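Local coordinates for Ent-copalyl diphosphate synthase (Streptomyces platensis, PDB 5BP8), which belongs to the class II terpene cyclase family, has almost wholly helical regular secondary structure, and includes part of a squalene-hopene cyclase C-terminal type alpha-hairpin domain, at residues Glu9-Val20 and Leu276-Leu284; Tyr261-Ala272 and Asp309-His320. All blocks are in the same frame, centred on the assembly; numbering follows the deposited sequence.

Contact 1 (Glu9-Val20 and Leu276-Leu284); sequences EAEAAALLAATV and LRYEAPAAL
L16 of the helical segment 9-20 presses into a hollow made by Y278, P281 and L284, and its side chain can be followed outward atom by atom. CB rests against the proline ring, 3.7 Å from P281 CD. CG, anti to the carbonyl carbon (chi1 -71°), stays by the same ring atom, 4.1 Å from P281 CD. There the chain forks: CD1 turns to the tyrosine, reaching Y278 CD1 at 3.5 Å in an oblique approach, while CD2 turns to L284 and lies 3.8 Å from its CD1. The two methyls thus serve different partners, and L16 crosses both Y278 and L284 at about a right angle. One turn further on, V20 CG2 wedges between the proline and the leucine, at 3.6 Å from both P281 CB and L284 CD2. In the other direction A12 offers its methyl to L276 CD1.

The polar end of the contact belongs to E9 and R277. E9 OE1 sits 3.0 Å from R277 NH1, over one face of the guanidinium, with the carboxylate and guanidinium planes 70° apart; no N-H points at the oxygen, so the salt bridge is one of charge alone. Water carries the directed bonds instead. One molecule donates to E9 OE1 at 2.6 Å and accepts from the R277 backbone N, and a second donates to the carbonyl oxygens of both E9 and R277. The hydroxyl of Y278 is hydrogen-bonded to H320, which lies outside both segments.

With no direct hydrogen bond between the segments, the chemistry implies an attachment that rests on apolar side-chain contacts along most of its length, with a non-directional ion pair and bridging water at the N-terminal ends of both segments.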
loop_
_atom_site.group_PDB
_atom_site.type_symbol
_atom_site.label_atom_id
_atom_site.label_comp_id
_atom_site.label_asym_id
_atom_site.label_seq_id
_atom_site.Cartn_x
_atom_site.Cartn_y
_atom_site.Cartn_z
ATOM N N GLU A 9 13.522 -21.410 12.281
ATOM C CA GLU A 9 12.808 -21.170 13.554
ATOM C C GLU A 9 13.364 -19.930 14.258
ATOM O O GLU A 9 12.614 -19.095 14.800
ATOM C CB GLU A 9 12.882 -22.384 14.502
ATOM C CG GLU A 9 11.936 -23.515 14.134
ATOM C CD GLU A 9 12.216 -24.809 14.891
ATOM O OE1 GLU A 9 11.735 -25.856 14.434
ATOM O OE2 GLU A 9 12.922 -24.795 15.928
ATOM N N ALA A 10 14.688 -19.826 14.266
ATOM C CA ALA A 10 15.359 -18.667 14.849
ATOM C C ALA A 10 14.980 -17.399 14.096
ATOM O O ALA A 10 14.747 -16.356 14.689
ATOM C CB ALA A 10 16.877 -18.870 14.832
ATOM N N GLU A 11 14.962 -17.488 12.775
ATOM C CA GLU A 11 14.515 -16.378 11.948
ATOM C C GLU A 11 13.092 -15.949 12.263
ATOM O O GLU A 11 12.814 -14.770 12.318
ATOM C CB GLU A 11 14.538 -16.771 10.493
ATOM C CG GLU A 11 15.841 -16.500 9.803
ATOM C CD GLU A 11 15.708 -16.701 8.312
ATOM O OE1 GLU A 11 15.985 -17.837 7.879
ATOM O OE2 GLU A 11 15.274 -15.750 7.596
ATOM N N ALA A 12 12.190 -16.917 12.432
ATOM C CA ALA A 12 10.815 -16.619 12.804
ATOM C C ALA A 12 10.727 -15.873 14.125
ATOM O O ALA A 12 9.987 -14.885 14.261
ATOM C CB ALA A 12 9.970 -17.883 12.839
ATOM N N ALA A 13 11.494 -16.327 15.107
ATOM C CA ALA A 13 11.495 -15.682 16.402
ATOM C C ALA A 13 12.059 -14.258 16.334
ATOM O O ALA A 13 11.573 -13.353 16.995
ATOM C CB ALA A 13 12.279 -16.521 17.401
ATOM N N ALA A 14 13.088 -14.063 15.523
ATOM C CA ALA A 14 13.693 -12.740 15.352
ATOM C C ALA A 14 12.722 -11.789 14.643
ATOM O O ALA A 14 12.622 -10.611 14.998
ATOM C CB ALA A 14 14.989 -12.845 14.550
ATOM N N LEU A 15 12.009 -12.299 13.648
ATOM C CA LEU A 15 11.015 -11.478 12.931
ATOM C C LEU A 15 9.879 -11.051 13.870
ATOM O O LEU A 15 9.455 -9.889 13.887
ATOM C CB LEU A 15 10.428 -12.261 11.760
ATOM C CG LEU A 15 9.557 -11.466 10.788
ATOM C CD1 LEU A 15 10.400 -10.379 10.114
ATOM C CD2 LEU A 15 8.960 -12.420 9.774
ATOM N N LEU A 16 9.390 -11.995 14.679
ATOM C CA LEU A 16 8.321 -11.678 15.630
ATOM C C LEU A 16 8.784 -10.631 16.626
ATOM O O LEU A 16 8.063 -9.671 16.934
ATOM C CB LEU A 16 7.817 -12.943 16.314
ATOM C CG LEU A 16 7.012 -13.885 15.404
ATOM C CD1 LEU A 16 6.854 -15.240 16.065
ATOM C CD2 LEU A 16 5.646 -13.289 15.077
ATOM N N ALA A 17 10.005 -10.779 17.114
ATOM C CA ALA A 17 10.538 -9.864 18.097
ATOM C C ALA A 17 10.721 -8.461 17.512
ATOM O O ALA A 17 10.455 -7.461 18.185
ATOM C CB ALA A 17 11.859 -10.377 18.661
ATOM N N ALA A 18 11.197 -8.398 16.276
ATOM C CA ALA A 18 11.424 -7.108 15.636
ATOM C C ALA A 18 10.087 -6.403 15.404
ATOM O O ALA A 18 9.997 -5.192 15.581
ATOM C CB ALA A 18 12.171 -7.268 14.336
ATOM N N THR A 19 9.073 -7.173 15.028
ATOM C CA THR A 19 7.742 -6.648 14.847
ATOM C C THR A 19 7.168 -6.104 16.150
ATOM O O THR A 19 6.626 -4.989 16.196
ATOM C CB THR A 19 6.827 -7.707 14.219
ATOM O OG1 THR A 19 7.439 -8.204 13.013
ATOM C CG2 THR A 19 5.472 -7.107 13.900
ATOM N N VAL A 20 7.331 -6.851 17.246
ATOM C CA VAL A 20 6.925 -6.355 18.548
ATOM C C VAL A 20 7.581 -5.010 18.869
ATOM O O VAL A 20 6.952 -4.113 19.419
ATOM C CB VAL A 20 7.279 -7.377 19.674
ATOM C CG1 VAL A 20 7.179 -6.729 21.038
ATOM C CG2 VAL A 20 6.356 -8.573 19.587
ATOM N N LEU A 276 6.575 -23.305 10.342
ATOM C CA LEU A 276 7.588 -23.150 11.388
ATOM C C LEU A 276 7.010 -23.162 12.800
ATOM O O LEU A 276 5.895 -22.689 13.037
ATOM C CB LEU A 276 8.384 -21.849 11.185
ATOM C CG LEU A 276 9.218 -21.809 9.910
ATOM C CD1 LEU A 276 9.713 -20.378 9.670
ATOM C CD2 LEU A 276 10.399 -22.763 9.969
ATOM N N ARG A 277 7.800 -23.687 13.743
ATOM C CA ARG A 277 7.455 -23.663 15.155
ATOM C C ARG A 277 7.955 -22.365 15.764
ATOM O O ARG A 277 9.088 -21.964 15.546
ATOM C CB ARG A 277 8.064 -24.853 15.920
ATOM C CG ARG A 277 7.408 -26.200 15.625
ATOM C CD ARG A 277 7.935 -27.318 16.534
ATOM N NE ARG A 277 9.065 -28.023 15.921
ATOM C CZ ARG A 277 10.356 -27.899 16.255
ATOM N NH1 ARG A 277 11.266 -28.609 15.596
ATOM N NH2 ARG A 277 10.756 -27.086 17.236
ATOM N N TYR A 278 7.075 -21.696 16.485
ATOM C CA TYR A 278 7.404 -20.477 17.194
ATOM C C TYR A 278 6.300 -20.253 18.182
ATOM O O TYR A 278 5.232 -20.881 18.093
ATOM C CB TYR A 278 7.457 -19.270 16.243
ATOM C CG TYR A 278 6.163 -19.075 15.518
ATOM C CD1 TYR A 278 5.150 -18.270 16.050
ATOM C CD2 TYR A 278 5.933 -19.713 14.314
ATOM C CE1 TYR A 278 3.951 -18.103 15.385
ATOM C CE2 TYR A 278 4.744 -19.552 13.640
ATOM C CZ TYR A 278 3.754 -18.759 14.182
ATOM O OH TYR A 278 2.582 -18.628 13.489
ATOM N N GLU A 279 6.565 -19.353 19.116
ATOM C CA GLU A 279 5.557 -18.838 20.013
ATOM C C GLU A 279 5.283 -17.372 19.628
ATOM O O GLU A 279 6.193 -16.523 19.672
ATOM C CB GLU A 279 6.069 -18.967 21.445
ATOM C CG GLU A 279 5.139 -18.427 22.514
ATOM C CD GLU A 279 3.867 -19.236 22.672
ATOM O OE1 GLU A 279 3.799 -20.385 22.175
ATOM O OE2 GLU A 279 2.932 -18.720 23.321
ATOM N N ALA A 280 4.044 -17.067 19.244
ATOM C CA ALA A 280 3.649 -15.677 18.993
ATOM C C ALA A 280 3.792 -14.895 20.284
ATOM O O ALA A 280 3.258 -15.316 21.331
ATOM C CB ALA A 280 2.220 -15.581 18.492
ATOM N N PRO A 281 4.544 -13.781 20.239
ATOM C CA PRO A 281 4.607 -12.955 21.424
ATOM C C PRO A 281 3.211 -12.444 21.769
ATOM O O PRO A 281 2.462 -11.990 20.887
ATOM C CB PRO A 281 5.530 -11.795 21.006
ATOM C CG PRO A 281 6.350 -12.342 19.896
ATOM C CD PRO A 281 5.440 -13.280 19.170
ATOM N N ALA A 282 2.866 -12.539 23.047
ATOM C CA ALA A 282 1.581 -12.066 23.533
ATOM C C ALA A 282 1.314 -10.621 23.149
ATOM O O ALA A 282 0.169 -10.256 22.939
ATOM C CB ALA A 282 1.516 -12.215 25.047
ATOM N N ALA A 283 2.360 -9.795 23.102
ATOM C CA ALA A 283 2.206 -8.390 22.795
ATOM C C ALA A 283 1.556 -8.177 21.427
ATOM O O ALA A 283 0.799 -7.220 21.271
ATOM C CB ALA A 283 3.545 -7.647 22.867
ATOM N N LEU A 284 1.833 -9.040 20.445
ATOM C CA LEU A 284 1.213 -8.865 19.123
ATOM C C LEU A 284 -0.265 -9.173 19.212
ATOM O O LEU A 284 -1.087 -8.438 18.673
ATOM C CB LEU A 284 1.841 -9.748 18.045
ATOM C CG LEU A 284 3.296 -9.443 17.699
ATOM C CD1 LEU A 284 3.720 -10.291 16.517
ATOM C CD2 LEU A 284 3.518 -7.962 17.431
HETATM O O HOH W 1 10.759 -19.863 16.669
HETATM O O HOH W 2 9.899 -25.366 12.651
#

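Contact 2 (Tyr261-Ala272 and Asp309-His320); sequences YFEQAWVLNSLA and DTAAVLFALAQH
The helices of segments 261-272 and 309-320 run in roughly the same direction, their short-segment axes approaching to 8.6 Å at a crossing angle of 48°. Small residues line the interface: A265 CB lies 3.7 Å from V313 CG2 and also touches the methyls of A312 and A316.

N269 acts as a knob among A312, F315, A316 and Q319. Its CG leans beside its own backbone N, anti to the carbonyl carbon, which lets ND2 reach across to A312 O at 3.1 Å, with an N-H...O angle of 159° and the acceptor in the amide plane. That carbonyl already takes the helical bond from A316 N, and the two donors come from opposite faces of its plane. The other end of the amide, N269 OD1, receives a weak bond from Q319 NE2 at 2.9 Å. The same Q319 nitrogen stands 3.3 Å above the centre of the F315 ring, and a water ties it to N269 O.

H320 closes the far end. Its ND1 donates to A316 O at 2.8 Å, in the ring plane, which fixes the rotation of the imidazole, while NE2 pairs with Y278. L268 CD2 then sits over one ring face in a CH-pi contact, 4.1 Å from the centroid and 15° off the normal.

Nearer the N-terminal ends the W266 ring lies against A312 CB, and its CZ3 also meets D309 OD1. D309 ends the sequence D306-S-D-D309, which matches the DxDD motif of class II terpene cyclases, and the inter-helix packing is consistent with the helical barrel domains of that family.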
loop_
_atom_site.group_PDB
_atom_site.type_symbol
_atom_site.label_atom_id
_atom_site.label_comp_id
_atom_site.label_asym_id
_atom_site.label_seq_id
_atom_site.Cartn_x
_atom_site.Cartn_y
_atom_site.Cartn_z
ATOM N N TYR A 261 -1.516 -2.654 12.607
ATOM C CA TYR A 261 -2.422 -3.828 12.593
ATOM C C TYR A 261 -2.323 -4.663 11.326
ATOM O O TYR A 261 -2.286 -5.910 11.378
ATOM C CB TYR A 261 -3.851 -3.380 12.802
ATOM C CG TYR A 261 -4.127 -2.627 14.107
ATOM C CD1 TYR A 261 -3.496 -2.988 15.308
ATOM C CD2 TYR A 261 -5.078 -1.615 14.162
ATOM C CE1 TYR A 261 -3.787 -2.339 16.494
ATOM C CE2 TYR A 261 -5.364 -0.960 15.338
ATOM C CZ TYR A 261 -4.741 -1.342 16.509
ATOM O OH TYR A 261 -5.032 -0.684 17.694
ATOM N N PHE A 262 -2.269 -3.999 10.171
ATOM C CA PHE A 262 -1.963 -4.673 8.907
ATOM C C PHE A 262 -0.671 -5.501 9.029
ATOM O O PHE A 262 -0.642 -6.701 8.718
ATOM C CB PHE A 262 -1.898 -3.592 7.801
ATOM C CG PHE A 262 -1.209 -4.012 6.526
ATOM C CD1 PHE A 262 -1.509 -5.201 5.880
ATOM C CD2 PHE A 262 -0.321 -3.179 5.919
ATOM C CE1 PHE A 262 -0.881 -5.555 4.674
ATOM C CE2 PHE A 262 0.303 -3.528 4.717
ATOM C CZ PHE A 262 0.021 -4.723 4.100
ATOM N N GLU A 263 0.400 -4.880 9.503
ATOM C CA GLU A 263 1.671 -5.604 9.586
ATOM C C GLU A 263 1.590 -6.789 10.572
ATOM O O GLU A 263 2.039 -7.907 10.248
ATOM C CB GLU A 263 2.798 -4.653 9.986
ATOM C CG GLU A 263 4.110 -5.385 10.246
ATOM C CD GLU A 263 5.260 -4.426 10.382
ATOM O OE1 GLU A 263 5.855 -4.426 11.469
ATOM O OE2 GLU A 263 5.572 -3.707 9.393
ATOM N N GLN A 264 1.015 -6.541 11.745
ATOM C CA GLN A 264 0.927 -7.602 12.775
ATOM C C GLN A 264 0.162 -8.814 12.232
ATOM O O GLN A 264 0.644 -9.944 12.348
ATOM C CB GLN A 264 0.285 -7.092 14.049
ATOM C CG GLN A 264 1.189 -6.149 14.809
ATOM C CD GLN A 264 0.567 -5.524 16.048
ATOM O OE1 GLN A 264 -0.656 -5.398 16.184
ATOM N NE2 GLN A 264 1.429 -5.051 16.935
ATOM N N ALA A 265 -0.995 -8.570 11.613
ATOM C CA ALA A 265 -1.819 -9.672 11.090
ATOM C C ALA A 265 -1.151 -10.408 9.934
ATOM O O ALA A 265 -1.165 -11.642 9.863
ATOM C CB ALA A 265 -3.162 -9.144 10.648
ATOM N N TRP A 266 -0.576 -9.645 9.007
ATOM C CA TRP A 266 0.056 -10.258 7.843
ATOM C C TRP A 266 1.300 -11.072 8.251
ATOM O O TRP A 266 1.499 -12.190 7.769
ATOM C CB TRP A 266 0.374 -9.222 6.747
ATOM C CG TRP A 266 -0.741 -9.054 5.641
ATOM C CD1 TRP A 266 -0.640 -9.431 4.327
ATOM C CD2 TRP A 266 -2.081 -8.490 5.787
ATOM N NE1 TRP A 266 -1.795 -9.121 3.645
ATOM C CE2 TRP A 266 -2.700 -8.546 4.504
ATOM C CE3 TRP A 266 -2.816 -7.974 6.872
ATOM C CZ2 TRP A 266 -4.020 -8.064 4.262
ATOM C CZ3 TRP A 266 -4.137 -7.444 6.617
ATOM C CH2 TRP A 266 -4.717 -7.514 5.334
ATOM N N VAL A 267 2.100 -10.542 9.168
ATOM C CA VAL A 267 3.242 -11.267 9.687
ATOM C C VAL A 267 2.788 -12.557 10.371
ATOM O O VAL A 267 3.322 -13.645 10.084
ATOM C CB VAL A 267 4.085 -10.425 10.663
ATOM C CG1 VAL A 267 5.112 -11.305 11.357
ATOM C CG2 VAL A 267 4.794 -9.289 9.923
ATOM N N LEU A 268 1.805 -12.451 11.268
ATOM C CA LEU A 268 1.298 -13.644 11.937
ATOM C C LEU A 268 0.704 -14.673 10.971
ATOM O O LEU A 268 0.953 -15.883 11.114
ATOM C CB LEU A 268 0.273 -13.253 12.995
ATOM C CG LEU A 268 0.848 -12.590 14.237
ATOM C CD1 LEU A 268 -0.273 -11.989 15.054
ATOM C CD2 LEU A 268 1.642 -13.627 15.033
ATOM N N ASN A 269 -0.049 -14.226 9.966
ATOM C CA ASN A 269 -0.630 -15.172 8.999
ATOM C C ASN A 269 0.399 -15.826 8.097
ATOM O O ASN A 269 0.287 -17.010 7.773
ATOM C CB ASN A 269 -1.761 -14.544 8.168
ATOM C CG ASN A 269 -3.005 -14.273 9.005
ATOM O OD1 ASN A 269 -3.315 -15.009 9.956
ATOM N ND2 ASN A 269 -3.718 -13.203 8.669
ATOM N N SER A 270 1.426 -15.081 7.716
ATOM C CA SER A 270 2.519 -15.664 6.955
ATOM C C SER A 270 3.243 -16.735 7.773
ATOM O O SER A 270 3.505 -17.829 7.265
ATOM C CB SER A 270 3.502 -14.575 6.521
ATOM O OG SER A 270 2.914 -13.787 5.498
ATOM N N LEU A 271 3.551 -16.431 9.025
ATOM C CA LEU A 271 4.240 -17.395 9.902
ATOM C C LEU A 271 3.402 -18.628 10.192
ATOM O O LEU A 271 3.952 -19.734 10.272
ATOM C CB LEU A 271 4.675 -16.740 11.203
ATOM C CG LEU A 271 6.103 -16.191 11.181
ATOM C CD1 LEU A 271 6.517 -15.644 9.822
ATOM C CD2 LEU A 271 6.223 -15.108 12.233
ATOM N N ALA A 272 2.089 -18.454 10.319
ATOM C CA ALA A 272 1.182 -19.611 10.500
ATOM C C ALA A 272 1.178 -20.515 9.296
ATOM O O ALA A 272 1.077 -21.732 9.421
ATOM C CB ALA A 272 -0.229 -19.141 10.798
ATOM N N ASP A 309 -8.578 -5.880 6.491
ATOM C CA ASP A 309 -7.838 -5.872 7.709
ATOM C C ASP A 309 -8.573 -6.620 8.827
ATOM O O ASP A 309 -7.941 -7.357 9.596
ATOM C CB ASP A 309 -7.532 -4.440 8.150
ATOM C CG ASP A 309 -6.485 -3.793 7.279
ATOM O OD1 ASP A 309 -5.380 -4.349 7.215
ATOM O OD2 ASP A 309 -6.790 -2.763 6.628
ATOM N N THR A 310 -9.890 -6.449 8.886
ATOM C CA THR A 310 -10.689 -7.108 9.932
ATOM C C THR A 310 -10.570 -8.632 9.781
ATOM O O THR A 310 -10.297 -9.331 10.761
ATOM C CB THR A 310 -12.167 -6.656 9.880
ATOM O OG1 THR A 310 -12.245 -5.256 10.172
ATOM C CG2 THR A 310 -13.013 -7.392 10.933
ATOM N N ALA A 311 -10.750 -9.127 8.556
ATOM C CA ALA A 311 -10.677 -10.571 8.273
ATOM C C ALA A 311 -9.279 -11.109 8.568
ATOM O O ALA A 311 -9.130 -12.128 9.222
ATOM C CB ALA A 311 -11.074 -10.860 6.843
ATOM N N ALA A 312 -8.235 -10.390 8.137
ATOM C CA ALA A 312 -6.870 -10.833 8.395
ATOM C C ALA A 312 -6.577 -10.908 9.891
ATOM O O ALA A 312 -5.864 -11.799 10.349
ATOM C CB ALA A 312 -5.856 -9.902 7.739
ATOM N N VAL A 313 -7.060 -9.924 10.632
ATOM C CA VAL A 313 -6.816 -9.841 12.049
ATOM C C VAL A 313 -7.565 -10.953 12.796
ATOM O O VAL A 313 -6.980 -11.600 13.665
ATOM C CB VAL A 313 -7.144 -8.441 12.599
ATOM C CG1 VAL A 313 -7.258 -8.460 14.116
ATOM C CG2 VAL A 313 -6.077 -7.458 12.179
ATOM N N LEU A 314 -8.817 -11.197 12.424
ATOM C CA LEU A 314 -9.598 -12.295 13.018
ATOM C C LEU A 314 -8.932 -13.639 12.763
ATOM O O LEU A 314 -8.811 -14.452 13.672
ATOM C CB LEU A 314 -11.014 -12.308 12.477
ATOM C CG LEU A 314 -11.934 -11.204 13.004
ATOM C CD1 LEU A 314 -13.149 -11.015 12.112
ATOM C CD2 LEU A 314 -12.360 -11.551 14.437
ATOM N N PHE A 315 -8.477 -13.848 11.535
ATOM C CA PHE A 315 -7.781 -15.064 11.134
ATOM C C PHE A 315 -6.476 -15.205 11.901
ATOM O O PHE A 315 -6.159 -16.278 12.431
ATOM C CB PHE A 315 -7.562 -15.029 9.593
ATOM C CG PHE A 315 -6.993 -16.292 8.975
ATOM C CD1 PHE A 315 -7.437 -17.565 9.329
ATOM C CD2 PHE A 315 -6.056 -16.192 7.928
ATOM C CE1 PHE A 315 -6.893 -18.686 8.715
ATOM C CE2 PHE A 315 -5.533 -17.302 7.304
ATOM C CZ PHE A 315 -5.958 -18.561 7.692
ATOM N N ALA A 316 -5.715 -14.123 12.010
ATOM C CA ALA A 316 -4.457 -14.164 12.733
ATOM C C ALA A 316 -4.646 -14.517 14.211
ATOM O O ALA A 316 -3.911 -15.362 14.756
ATOM C CB ALA A 316 -3.748 -12.821 12.625
ATOM N N LEU A 317 -5.616 -13.861 14.843
ATOM C CA LEU A 317 -5.910 -14.113 16.246
ATOM C C LEU A 317 -6.336 -15.562 16.447
ATOM O O LEU A 317 -5.789 -16.253 17.334
ATOM C CB LEU A 317 -6.957 -13.144 16.785
ATOM C CG LEU A 317 -6.467 -11.717 17.043
ATOM C CD1 LEU A 317 -7.655 -10.788 17.223
ATOM C CD2 LEU A 317 -5.516 -11.635 18.231
ATOM N N ALA A 318 -7.258 -16.030 15.616
ATOM C CA ALA A 318 -7.799 -17.384 15.754
ATOM C C ALA A 318 -6.766 -18.469 15.509
ATOM O O ALA A 318 -6.773 -19.514 16.174
ATOM C CB ALA A 318 -9.014 -17.563 14.865
ATOM N N GLN A 319 -5.853 -18.237 14.574
ATOM C CA GLN A 319 -4.768 -19.184 14.351
ATOM C C GLN A 319 -3.774 -19.253 15.500
ATOM O O GLN A 319 -2.979 -20.197 15.573
ATOM C CB GLN A 319 -4.014 -18.890 13.050
ATOM C CG GLN A 319 -4.843 -19.125 11.822
ATOM C CD GLN A 319 -4.025 -19.095 10.555
ATOM O OE1 GLN A 319 -3.713 -20.139 9.998
ATOM N NE2 GLN A 319 -3.673 -17.887 10.087
ATOM N N HIS A 320 -3.776 -18.259 16.366
ATOM C CA HIS A 320 -2.838 -18.237 17.473
ATOM C C HIS A 320 -3.537 -18.308 18.832
ATOM O O HIS A 320 -3.046 -17.783 19.818
ATOM C CB HIS A 320 -1.929 -17.021 17.346
ATOM C CG HIS A 320 -1.054 -17.087 16.140
ATOM N ND1 HIS A 320 -1.442 -16.600 14.914
ATOM C CD2 HIS A 320 0.167 -17.632 15.956
ATOM C CE1 HIS A 320 -0.494 -16.829 14.032
ATOM N NE2 HIS A 320 0.492 -17.458 14.637
HETATM O O HOH W 3 -2.128 -18.102 7.326
#

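In the fold
The segments of contacts 1 and 2 alternate along the chain, and their centres lie about 13 Å apart. Helix 260-274 joins the two: it is one partner of contact 2, and its L271 packs on L16 of contact 1, with L16 CD2 at 3.4 Å from L271 CD2, while Q264 meets L284. A polar link is made by Y278 OH and H320 NE2, 2.7 Å apart in a probable hydrogen bond. Contact 1 is the more peripheral, its centre about 23 Å from that of the chain against about 17 Å for contact 2. Contact 2 also carries D309 of the DxDD-like sequence, with W266 meeting H354 beside it.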